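Local coordinates for amine Dehydrogenase (Pseudomonas putida, PDB 1JMX), which carries two heme c groups and probably transfers electrons as the alpha subunit of a quinohemoprotein amine dehydrogenase, at residues A340-E348 with V357-V365; A425-A434 with E453-L464. All blocks are in the same frame, centred on the assembly; numbering follows the deposited sequence.

Interaction 1: A340-E348 with V357-V365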
loop_
_atom_site.group_PDB
_atom_site.type_symbol
_atom_site.label_atom_id
_atom_site.label_comp_id
_atom_site.label_asym_id
_atom_site.label_seq_id
_atom_site.Cartn_x
_atom_site.Cartn_y
_atom_site.Cartn_z
ATOM N N ALA A 340 38.313 -25.966 -25.728
ATOM C CA ALA A 340 37.082 -26.002 -26.513
ATOM C C ALA A 340 36.427 -27.368 -26.307
ATOM O O ALA A 340 35.243 -27.567 -26.606
ATOM C CB ALA A 340 37.394 -25.774 -27.995
ATOM N N ASP A 341 37.213 -28.286 -25.746
ATOM C CA ASP A 341 36.800 -29.655 -25.479
ATOM C C ASP A 341 36.306 -29.853 -24.041
ATOM O O ASP A 341 35.716 -30.898 -23.728
ATOM C CB ASP A 341 37.990 -30.594 -25.755
ATOM C CG ASP A 341 37.578 -32.061 -25.860
ATOM O OD1 ASP A 341 37.186 -32.493 -26.972
ATOM O OD2 ASP A 341 37.659 -32.793 -24.840
ATOM N N ALA A 342 36.553 -28.865 -23.173
ATOM C CA ALA A 342 36.140 -28.939 -21.767
ATOM C C ALA A 342 34.651 -29.246 -21.664
ATOM O O ALA A 342 33.830 -28.546 -22.262
ATOM C CB ALA A 342 36.467 -27.630 -21.046
ATOM N N LYS A 343 34.314 -30.328 -20.965
ATOM C CA LYS A 343 32.920 -30.738 -20.795
ATOM C C LYS A 343 32.130 -29.735 -19.967
ATOM O O LYS A 343 32.601 -29.252 -18.939
ATOM C CB LYS A 343 32.834 -32.118 -20.137
ATOM C CG LYS A 343 33.123 -33.298 -21.066
ATOM C CD LYS A 343 32.040 -33.449 -22.149
ATOM C CE LYS A 343 32.261 -34.696 -23.025
ATOM N NZ LYS A 343 32.084 -35.984 -22.274
ATOM N N PRO A 344 30.904 -29.422 -20.399
ATOM C CA PRO A 344 30.058 -28.469 -19.675
ATOM C C PRO A 344 29.630 -29.012 -18.305
ATOM O O PRO A 344 29.279 -30.181 -18.177
ATOM C CB PRO A 344 28.867 -28.299 -20.619
ATOM C CG PRO A 344 28.757 -29.645 -21.267
ATOM C CD PRO A 344 30.205 -29.951 -21.584
ATOM N N GLY A 345 29.709 -28.173 -17.276
ATOM C CA GLY A 345 29.317 -28.591 -15.942
ATOM C C GLY A 345 29.993 -27.748 -14.881
ATOM O O GLY A 345 30.875 -26.942 -15.188
ATOM N N GLN A 346 29.591 -27.939 -13.629
ATOM C CA GLN A 346 30.171 -27.178 -12.531
ATOM C C GLN A 346 31.524 -27.772 -12.105
ATOM O O GLN A 346 31.743 -28.981 -12.166
ATOM C CB GLN A 346 29.200 -27.111 -11.333
ATOM C CG GLN A 346 27.841 -26.422 -11.597
ATOM C CD GLN A 346 27.841 -24.893 -11.381
ATOM O OE1 GLN A 346 28.769 -24.323 -10.789
ATOM N NE2 GLN A 346 26.781 -24.230 -11.854
ATOM N N ARG A 347 32.429 -26.904 -11.673
ATOM C CA ARG A 347 33.760 -27.323 -11.234
ATOM C C ARG A 347 33.982 -26.916 -9.789
ATOM O O ARG A 347 33.681 -25.783 -9.403
ATOM C CB ARG A 347 34.832 -26.667 -12.103
ATOM C CG ARG A 347 34.774 -27.099 -13.552
ATOM C CD ARG A 347 35.165 -28.563 -13.687
ATOM N NE ARG A 347 34.566 -29.194 -14.856
ATOM C CZ ARG A 347 34.740 -28.801 -16.113
ATOM N NH1 ARG A 347 35.511 -27.763 -16.408
ATOM N NH2 ARG A 347 34.110 -29.437 -17.084
ATOM N N GLU A 348 34.466 -27.842 -8.974
ATOM C CA GLU A 348 34.724 -27.493 -7.596
ATOM C C GLU A 348 36.039 -26.756 -7.579
ATOM O O GLU A 348 37.087 -27.346 -7.821
ATOM C CB GLU A 348 34.787 -28.725 -6.701
ATOM C CG GLU A 348 33.794 -28.679 -5.529
ATOM C CD GLU A 348 34.021 -27.499 -4.560
ATOM O OE1 GLU A 348 34.140 -26.323 -5.009
ATOM O OE2 GLU A 348 34.060 -27.749 -3.329
ATOM N N VAL A 357 33.382 -23.027 -3.540
ATOM C CA VAL A 357 32.676 -22.397 -4.652
ATOM C C VAL A 357 32.727 -23.196 -5.949
ATOM O O VAL A 357 33.642 -23.991 -6.166
ATOM C CB VAL A 357 33.221 -20.989 -4.920
ATOM C CG1 VAL A 357 32.650 -20.016 -3.907
ATOM C CG2 VAL A 357 34.746 -20.993 -4.851
ATOM N N ASN A 358 31.748 -22.979 -6.819
ATOM C CA ASN A 358 31.721 -23.692 -8.083
ATOM C C ASN A 358 31.895 -22.775 -9.285
ATOM O O ASN A 358 31.612 -21.578 -9.213
ATOM C CB ASN A 358 30.442 -24.518 -8.207
ATOM C CG ASN A 358 30.353 -25.616 -7.155
ATOM O OD1 ASN A 358 31.369 -26.173 -6.729
ATOM N ND2 ASN A 358 29.134 -25.926 -6.728
ATOM N N LEU A 359 32.425 -23.344 -10.367
ATOM C CA LEU A 359 32.663 -22.621 -11.620
ATOM C C LEU A 359 31.925 -23.358 -12.732
ATOM O O LEU A 359 32.171 -24.540 -12.972
ATOM C CB LEU A 359 34.163 -22.586 -11.937
ATOM C CG LEU A 359 34.673 -21.721 -13.093
ATOM C CD1 LEU A 359 34.268 -20.284 -12.889
ATOM C CD2 LEU A 359 36.189 -21.816 -13.163
ATOM N N ALA A 360 30.997 -22.672 -13.387
ATOM C CA ALA A 360 30.236 -23.288 -14.465
ATOM C C ALA A 360 30.985 -23.179 -15.776
ATOM O O ALA A 360 31.332 -22.084 -16.209
ATOM C CB ALA A 360 28.873 -22.630 -14.598
ATOM N N VAL A 361 31.313 -24.326 -16.354
ATOM C CA VAL A 361 31.988 -24.362 -17.642
ATOM C C VAL A 361 30.843 -24.680 -18.577
ATOM O O VAL A 361 30.094 -25.614 -18.322
ATOM C CB VAL A 361 33.028 -25.494 -17.718
ATOM C CG1 VAL A 361 33.625 -25.569 -19.126
ATOM C CG2 VAL A 361 34.111 -25.252 -16.708
ATOM N N TYR A 362 30.665 -23.892 -19.628
ATOM C CA TYR A 362 29.559 -24.160 -20.530
ATOM C C TYR A 362 29.952 -24.068 -21.988
ATOM O O TYR A 362 30.942 -23.425 -22.336
ATOM C CB TYR A 362 28.391 -23.207 -20.242
ATOM C CG TYR A 362 28.613 -21.785 -20.712
ATOM C CD1 TYR A 362 28.019 -21.323 -21.888
ATOM C CD2 TYR A 362 29.409 -20.898 -19.982
ATOM C CE1 TYR A 362 28.208 -20.018 -22.330
ATOM C CE2 TYR A 362 29.605 -19.583 -20.414
ATOM C CZ TYR A 362 28.998 -19.156 -21.590
ATOM O OH TYR A 362 29.172 -17.870 -22.029
ATOM N N ASP A 363 29.142 -24.699 -22.836
ATOM C CA ASP A 363 29.379 -24.686 -24.276
ATOM C C ASP A 363 28.431 -23.754 -25.018
ATOM O O ASP A 363 28.871 -22.947 -25.841
ATOM C CB ASP A 363 29.349 -26.114 -24.874
ATOM C CG ASP A 363 28.131 -26.941 -24.443
ATOM O OD1 ASP A 363 27.285 -26.469 -23.636
ATOM O OD2 ASP A 363 28.024 -28.089 -24.934
ATOM N N LYS A 364 27.149 -23.822 -24.671
ATOM C CA LYS A 364 26.126 -22.996 -25.302
ATOM C C LYS A 364 24.979 -22.681 -24.350
ATOM O O LYS A 364 24.621 -23.494 -23.495
ATOM C CB LYS A 364 25.552 -23.697 -26.539
ATOM C CG LYS A 364 24.990 -25.097 -26.275
ATOM C CD LYS A 364 23.696 -25.351 -27.058
ATOM C CE LYS A 364 22.508 -24.590 -26.441
ATOM N NZ LYS A 364 21.273 -24.639 -27.288
ATOM N N VAL A 365 24.391 -21.502 -24.528
ATOM C CA VAL A 365 23.271 -21.077 -23.703
ATOM C C VAL A 365 21.987 -21.555 -24.369
ATOM O O VAL A 365 21.748 -21.320 -25.559
ATOM C CB VAL A 365 23.239 -19.543 -23.500
ATOM C CG1 VAL A 365 22.105 -19.179 -22.568
ATOM C CG2 VAL A 365 24.558 -19.055 -22.920
#
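Gly345 and Arg347 pair with Val361 and Leu359 across an antiparallel beta hairpin. Its arms are strands 345-351 and 354-362 of a domain in the E-set clan. Four backbone hydrogen bonds join the segments. Gly345 N donates to Val361 O at 2.8 Å, and Val361 N returns a bond to Gly345 O. Arg347 and Leu359 exchange a second pair, with Arg347 N to Leu359 O at 2.7 Å. Gln346-Ala360 and Glu348-Asn358 are the non-hydrogen-bonded pairs between and beyond them. CA-H...O contacts add to the ladder, such as Pro344 CA to Val361 O at 3.2 Å. Gly345 has a phi of 157°. A CB there would jam against the carbonyl O of Pro344.

Apolar packing lies on the face of Arg347, Leu359 and Val361. Arg347 CB rests on Leu359 CB at 4.1 Å, and its CG meets Val361 CG2 at 3.7 Å. The arginine chain bends at chi2 (-68°), which turns it toward Val361. Ala342 CB reaches the other branch of this valine, CG1, at 4.0 Å. Val319 of strand 319-327 touches both Arg347 and Val361. An alanine at Arg347 would keep CB against Leu359, but losing the rest of the chain would probably open a gap beside Val361 and Val319.

Tyr362 points away from segment 340-348, and its OH bonds to Asp472. Strand 354-362 also pairs with strand 285-295, where Ala360 bonds to Ala292 and Ile294.

The face of Gln346, Asn358 and Ala360 carries two exposed polar side chains beside an alanine methyl. The bend at chi2 (-88°) brings the Gln346 amide back toward the partner strand. There its CD sits at 4.1 Å from Ala360 CB.

Interaction 2: A425-A434 with E453-L464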
loop_
_atom_site.group_PDB
_atom_site.type_symbol
_atom_site.label_atom_id
_atom_site.label_comp_id
_atom_site.label_asym_id
_atom_site.label_seq_id
_atom_site.Cartn_x
_atom_site.Cartn_y
_atom_site.Cartn_z
ATOM N N ALA A 425 -1.537 -1.748 -23.150
ATOM C CA ALA A 425 -0.288 -0.991 -23.084
ATOM C C ALA A 425 0.068 -0.388 -24.440
ATOM O O ALA A 425 0.634 0.692 -24.511
ATOM C CB ALA A 425 0.837 -1.881 -22.588
ATOM N N VAL A 426 -0.260 -1.098 -25.517
ATOM C CA VAL A 426 0.008 -0.621 -26.879
ATOM C C VAL A 426 -0.863 0.607 -27.168
ATOM O O VAL A 426 -0.376 1.633 -27.646
ATOM C CB VAL A 426 -0.307 -1.720 -27.943
ATOM C CG1 VAL A 426 -0.052 -1.191 -29.352
ATOM C CG2 VAL A 426 0.528 -2.962 -27.695
ATOM N N GLU A 427 -2.146 0.493 -26.842
ATOM C CA GLU A 427 -3.128 1.557 -27.054
ATOM C C GLU A 427 -2.811 2.843 -26.264
ATOM O O GLU A 427 -2.960 3.948 -26.789
ATOM C CB GLU A 427 -4.519 1.017 -26.685
ATOM C CG GLU A 427 -5.717 1.712 -27.356
ATOM C CD GLU A 427 -6.444 2.707 -26.441
ATOM O OE1 GLU A 427 -6.657 2.388 -25.236
ATOM O OE2 GLU A 427 -6.816 3.808 -26.937
ATOM N N ASP A 428 -2.351 2.697 -25.022
ATOM C CA ASP A 428 -2.022 3.851 -24.174
ATOM C C ASP A 428 -0.607 4.402 -24.378
ATOM O O ASP A 428 -0.213 5.375 -23.735
ATOM C CB ASP A 428 -2.196 3.502 -22.694
ATOM C CG ASP A 428 -3.638 3.202 -22.317
ATOM O OD1 ASP A 428 -4.579 3.697 -22.987
ATOM O OD2 ASP A 428 -3.825 2.471 -21.321
ATOM N N GLU A 429 0.170 3.761 -25.244
ATOM C CA GLU A 429 1.535 4.204 -25.514
ATOM C C GLU A 429 2.410 4.209 -24.257
ATOM O O GLU A 429 3.151 5.162 -24.011
ATOM C CB GLU A 429 1.520 5.601 -26.133
ATOM C CG GLU A 429 0.668 5.720 -27.389
ATOM C CD GLU A 429 0.907 7.026 -28.110
ATOM O OE1 GLU A 429 0.556 8.095 -27.563
ATOM O OE2 GLU A 429 1.467 6.986 -29.227
ATOM N N ASP A 430 2.329 3.128 -23.485
ATOM C CA ASP A 430 3.098 2.976 -22.252
ATOM C C ASP A 430 4.610 3.015 -22.436
ATOM O O ASP A 430 5.320 3.612 -21.632
ATOM C CB ASP A 430 2.722 1.667 -21.553
ATOM C CG ASP A 430 1.379 1.738 -20.848
ATOM O OD1 ASP A 430 0.714 2.790 -20.881
ATOM O OD2 ASP A 430 0.998 0.726 -20.242
ATOM N N VAL A 431 5.100 2.350 -23.478
ATOM C CA VAL A 431 6.531 2.292 -23.767
ATOM C C VAL A 431 7.129 3.671 -24.038
ATOM O O VAL A 431 8.327 3.878 -23.881
ATOM C CB VAL A 431 6.798 1.336 -24.954
ATOM C CG1 VAL A 431 8.180 1.564 -25.554
ATOM C CG2 VAL A 431 6.679 -0.082 -24.487
ATOM N N LYS A 432 6.283 4.624 -24.401
ATOM C CA LYS A 432 6.731 5.977 -24.700
ATOM C C LYS A 432 6.759 6.901 -23.486
ATOM O O LYS A 432 7.597 7.802 -23.395
ATOM C CB LYS A 432 5.829 6.575 -25.778
ATOM C CG LYS A 432 6.140 8.012 -26.147
ATOM C CD LYS A 432 5.258 8.442 -27.303
ATOM C CE LYS A 432 5.416 9.921 -27.608
ATOM N NZ LYS A 432 4.485 10.329 -28.711
ATOM N N PHE A 433 5.847 6.666 -22.549
ATOM C CA PHE A 433 5.744 7.506 -21.367
ATOM C C PHE A 433 6.272 6.916 -20.065
ATOM O O PHE A 433 6.748 7.652 -19.210
ATOM C CB PHE A 433 4.288 7.930 -21.173
ATOM C CG PHE A 433 3.716 8.716 -22.324
ATOM C CD1 PHE A 433 2.767 8.147 -23.167
ATOM C CD2 PHE A 433 4.091 10.032 -22.538
ATOM C CE1 PHE A 433 2.195 8.885 -24.210
ATOM C CE2 PHE A 433 3.528 10.781 -23.577
ATOM C CZ PHE A 433 2.577 10.206 -24.414
ATOM N N ALA A 434 6.220 5.594 -19.931
ATOM C CA ALA A 434 6.640 4.914 -18.705
ATOM C C ALA A 434 8.057 5.193 -18.225
ATOM O O ALA A 434 8.328 5.160 -17.023
ATOM C CB ALA A 434 6.404 3.411 -18.819
ATOM N N GLU A 453 0.187 15.216 -21.733
ATOM C CA GLU A 453 0.397 14.557 -23.030
ATOM C C GLU A 453 -0.270 13.192 -23.145
ATOM O O GLU A 453 -0.429 12.663 -24.244
ATOM C CB GLU A 453 1.894 14.393 -23.308
ATOM C CG GLU A 453 2.625 15.693 -23.600
ATOM C CD GLU A 453 2.097 16.386 -24.851
ATOM O OE1 GLU A 453 2.318 15.843 -25.969
ATOM O OE2 GLU A 453 1.450 17.460 -24.714
ATOM N N ARG A 454 -0.650 12.618 -22.008
ATOM C CA ARG A 454 -1.280 11.310 -22.003
ATOM C C ARG A 454 -2.806 11.365 -22.005
ATOM O O ARG A 454 -3.395 12.417 -21.768
ATOM C CB ARG A 454 -0.801 10.506 -20.797
ATOM C CG ARG A 454 0.692 10.294 -20.733
ATOM C CD ARG A 454 1.031 9.058 -19.913
ATOM N NE ARG A 454 0.652 7.840 -20.620
ATOM C CZ ARG A 454 0.918 6.606 -20.205
ATOM N NH1 ARG A 454 1.565 6.397 -19.071
ATOM N NH2 ARG A 454 0.581 5.575 -20.961
ATOM N N LYS A 455 -3.426 10.222 -22.303
ATOM C CA LYS A 455 -4.884 10.087 -22.299
ATOM C C LYS A 455 -5.340 10.282 -20.855
ATOM O O LYS A 455 -4.770 9.683 -19.942
ATOM C CB LYS A 455 -5.306 8.683 -22.749
ATOM C CG LYS A 455 -4.998 8.344 -24.195
ATOM C CD LYS A 455 -5.472 6.934 -24.552
ATOM C CE LYS A 455 -4.890 6.467 -25.893
ATOM N NZ LYS A 455 -5.227 7.388 -27.019
ATOM N N MET A 456 -6.345 11.136 -20.657
ATOM C CA MET A 456 -6.881 11.439 -19.328
ATOM C C MET A 456 -5.818 12.079 -18.429
ATOM O O MET A 456 -5.878 11.948 -17.203
ATOM C CB MET A 456 -7.413 10.159 -18.675
ATOM C CG MET A 456 -8.538 9.496 -19.440
ATOM S SD MET A 456 -9.036 7.953 -18.706
ATOM C CE MET A 456 -10.192 8.518 -17.453
ATOM N N MET A 457 -4.843 12.745 -19.059
ATOM C CA MET A 457 -3.717 13.412 -18.392
ATOM C C MET A 457 -3.110 12.522 -17.312
ATOM O O MET A 457 -2.612 13.000 -16.294
ATOM C CB MET A 457 -4.149 14.772 -17.811
ATOM C CG MET A 457 -5.075 14.688 -16.591
ATOM S SD MET A 457 -5.920 16.233 -16.200
ATOM C CE MET A 457 -4.551 17.422 -16.395
ATOM N N THR A 458 -3.101 11.223 -17.581
ATOM C CA THR A 458 -2.600 10.239 -16.631
ATOM C C THR A 458 -1.093 10.248 -16.345
ATOM O O THR A 458 -0.315 10.938 -17.002
ATOM C CB THR A 458 -3.064 8.812 -17.022
ATOM O OG1 THR A 458 -2.897 7.936 -15.902
ATOM C CG2 THR A 458 -2.266 8.281 -18.208
ATOM N N ASN A 459 -0.702 9.492 -15.327
ATOM C CA ASN A 459 0.697 9.385 -14.931
ATOM C C ASN A 459 1.509 8.556 -15.922
ATOM O O ASN A 459 0.966 7.806 -16.734
ATOM C CB ASN A 459 0.816 8.743 -13.546
ATOM C CG ASN A 459 -0.169 9.309 -12.559
ATOM O OD1 ASN A 459 -1.244 8.751 -12.365
ATOM N ND2 ASN A 459 0.182 10.429 -11.940
ATOM N N ASN A 460 2.823 8.655 -15.791
ATOM C CA ASN A 460 3.753 7.934 -16.636
ATOM C C ASN A 460 3.930 6.502 -16.134
ATOM O O ASN A 460 5.047 6.015 -15.939
ATOM C CB ASN A 460 5.078 8.699 -16.684
ATOM C CG ASN A 460 4.914 10.088 -17.275
ATOM O OD1 ASN A 460 4.233 10.261 -18.288
ATOM N ND2 ASN A 460 5.510 11.083 -16.633
ATOM N N ALA A 461 2.795 5.853 -15.894
ATOM C CA ALA A 461 2.748 4.478 -15.431
ATOM C C ALA A 461 2.667 3.572 -16.665
ATOM O O ALA A 461 2.363 4.041 -17.763
ATOM C CB ALA A 461 1.525 4.270 -14.528
ATOM N N GLY A 462 2.957 2.286 -16.486
ATOM C CA GLY A 462 2.903 1.358 -17.600
ATOM C C GLY A 462 2.997 -0.110 -17.235
ATOM O O GLY A 462 3.481 -0.470 -16.163
ATOM N N ASN A 463 2.490 -0.956 -18.126
ATOM C CA ASN A 463 2.516 -2.402 -17.950
ATOM C C ASN A 463 3.508 -2.867 -19.019
ATOM O O ASN A 463 3.176 -2.937 -20.205
ATOM C CB ASN A 463 1.115 -2.973 -18.194
ATOM C CG ASN A 463 0.932 -4.339 -17.596
ATOM O OD1 ASN A 463 1.881 -4.945 -17.113
ATOM N ND2 ASN A 463 -0.293 -4.835 -17.623
ATOM N N LEU A 464 4.737 -3.140 -18.590
ATOM C CA LEU A 464 5.813 -3.510 -19.499
ATOM C C LEU A 464 6.380 -4.930 -19.476
ATOM O O LEU A 464 6.353 -5.638 -18.470
ATOM C CB LEU A 464 6.964 -2.511 -19.334
ATOM C CG LEU A 464 6.635 -1.030 -19.527
ATOM C CD1 LEU A 464 7.889 -0.202 -19.323
ATOM C CD2 LEU A 464 6.051 -0.792 -20.919
HETATM O O HOH W 1 -1.370 7.916 -22.718
#
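The chain of Arg454 is laid across the ring of Phe433, with CG over the ring centre and the guanidinium carried beyond the rim, where NH2 grips two acceptors of the segment 425-434. The two flat groups are only 23° apart. Arg454 CG makes a CH-pi contact 3.7 Å from the centroid of the Phe433 ring, and NE comes 3.3 Å from its CD1. The arginine bends at chi3 (71°), which brings the guanidinium to Phe433 CB.

Arg454 NH2 donates to Asp428 O at 2.9 Å, from above the carbonyl plane. It also forms a salt bridge to Asp430 OD1 at 2.8 Å, nearly in line with the C-O bond. The carboxylate stands almost perpendicular to the guanidinium. NH1 bonds to Ala461 O at 2.8 Å, within its own loop. A water accepts from Arg454 NE and Lys455 N and donates to Asp428 O. These bonds fix the rotation of the group.

The other oxygen of Asp430, OD2, accepts from Asn463 N at 3.1 Å, from above the carboxylate plane. OD1 thus serves the loop and OD2 the strand. A CB on Gly462 would clash with Ala434 CB. Val431 CG2 meets Leu464 CD2 at 3.7 Å.

Thr458 and Asn459 bond to another protein chain of the assembly. The short helices 423-427 and 430-433 sit at the start of strand 462-470, which runs between strands 406-420 and 476-484. Val431 and Leu464 both touch Val418 of strand 406-420.

How the interactions relate
Interactions 1 and 2 do not touch. Their centres are 44 Å apart, and their nearest atoms about 21 Å. They follow one another along the chain, interaction 1 in domain III of the alpha subunit and interaction 2 in domain IV. Strand 406-420 is a shared neighbour. Interaction 1 reaches it through Tyr362, and interaction 2 through Val431 and Leu464. The centre of each contact lies about 30 Å from the centre of the chain. Both are away from the heme c sites, most of whose residues belong to the N-terminal part. Interaction 1 meets no other protein chain, whereas the loop of interaction 2 reaches two of them.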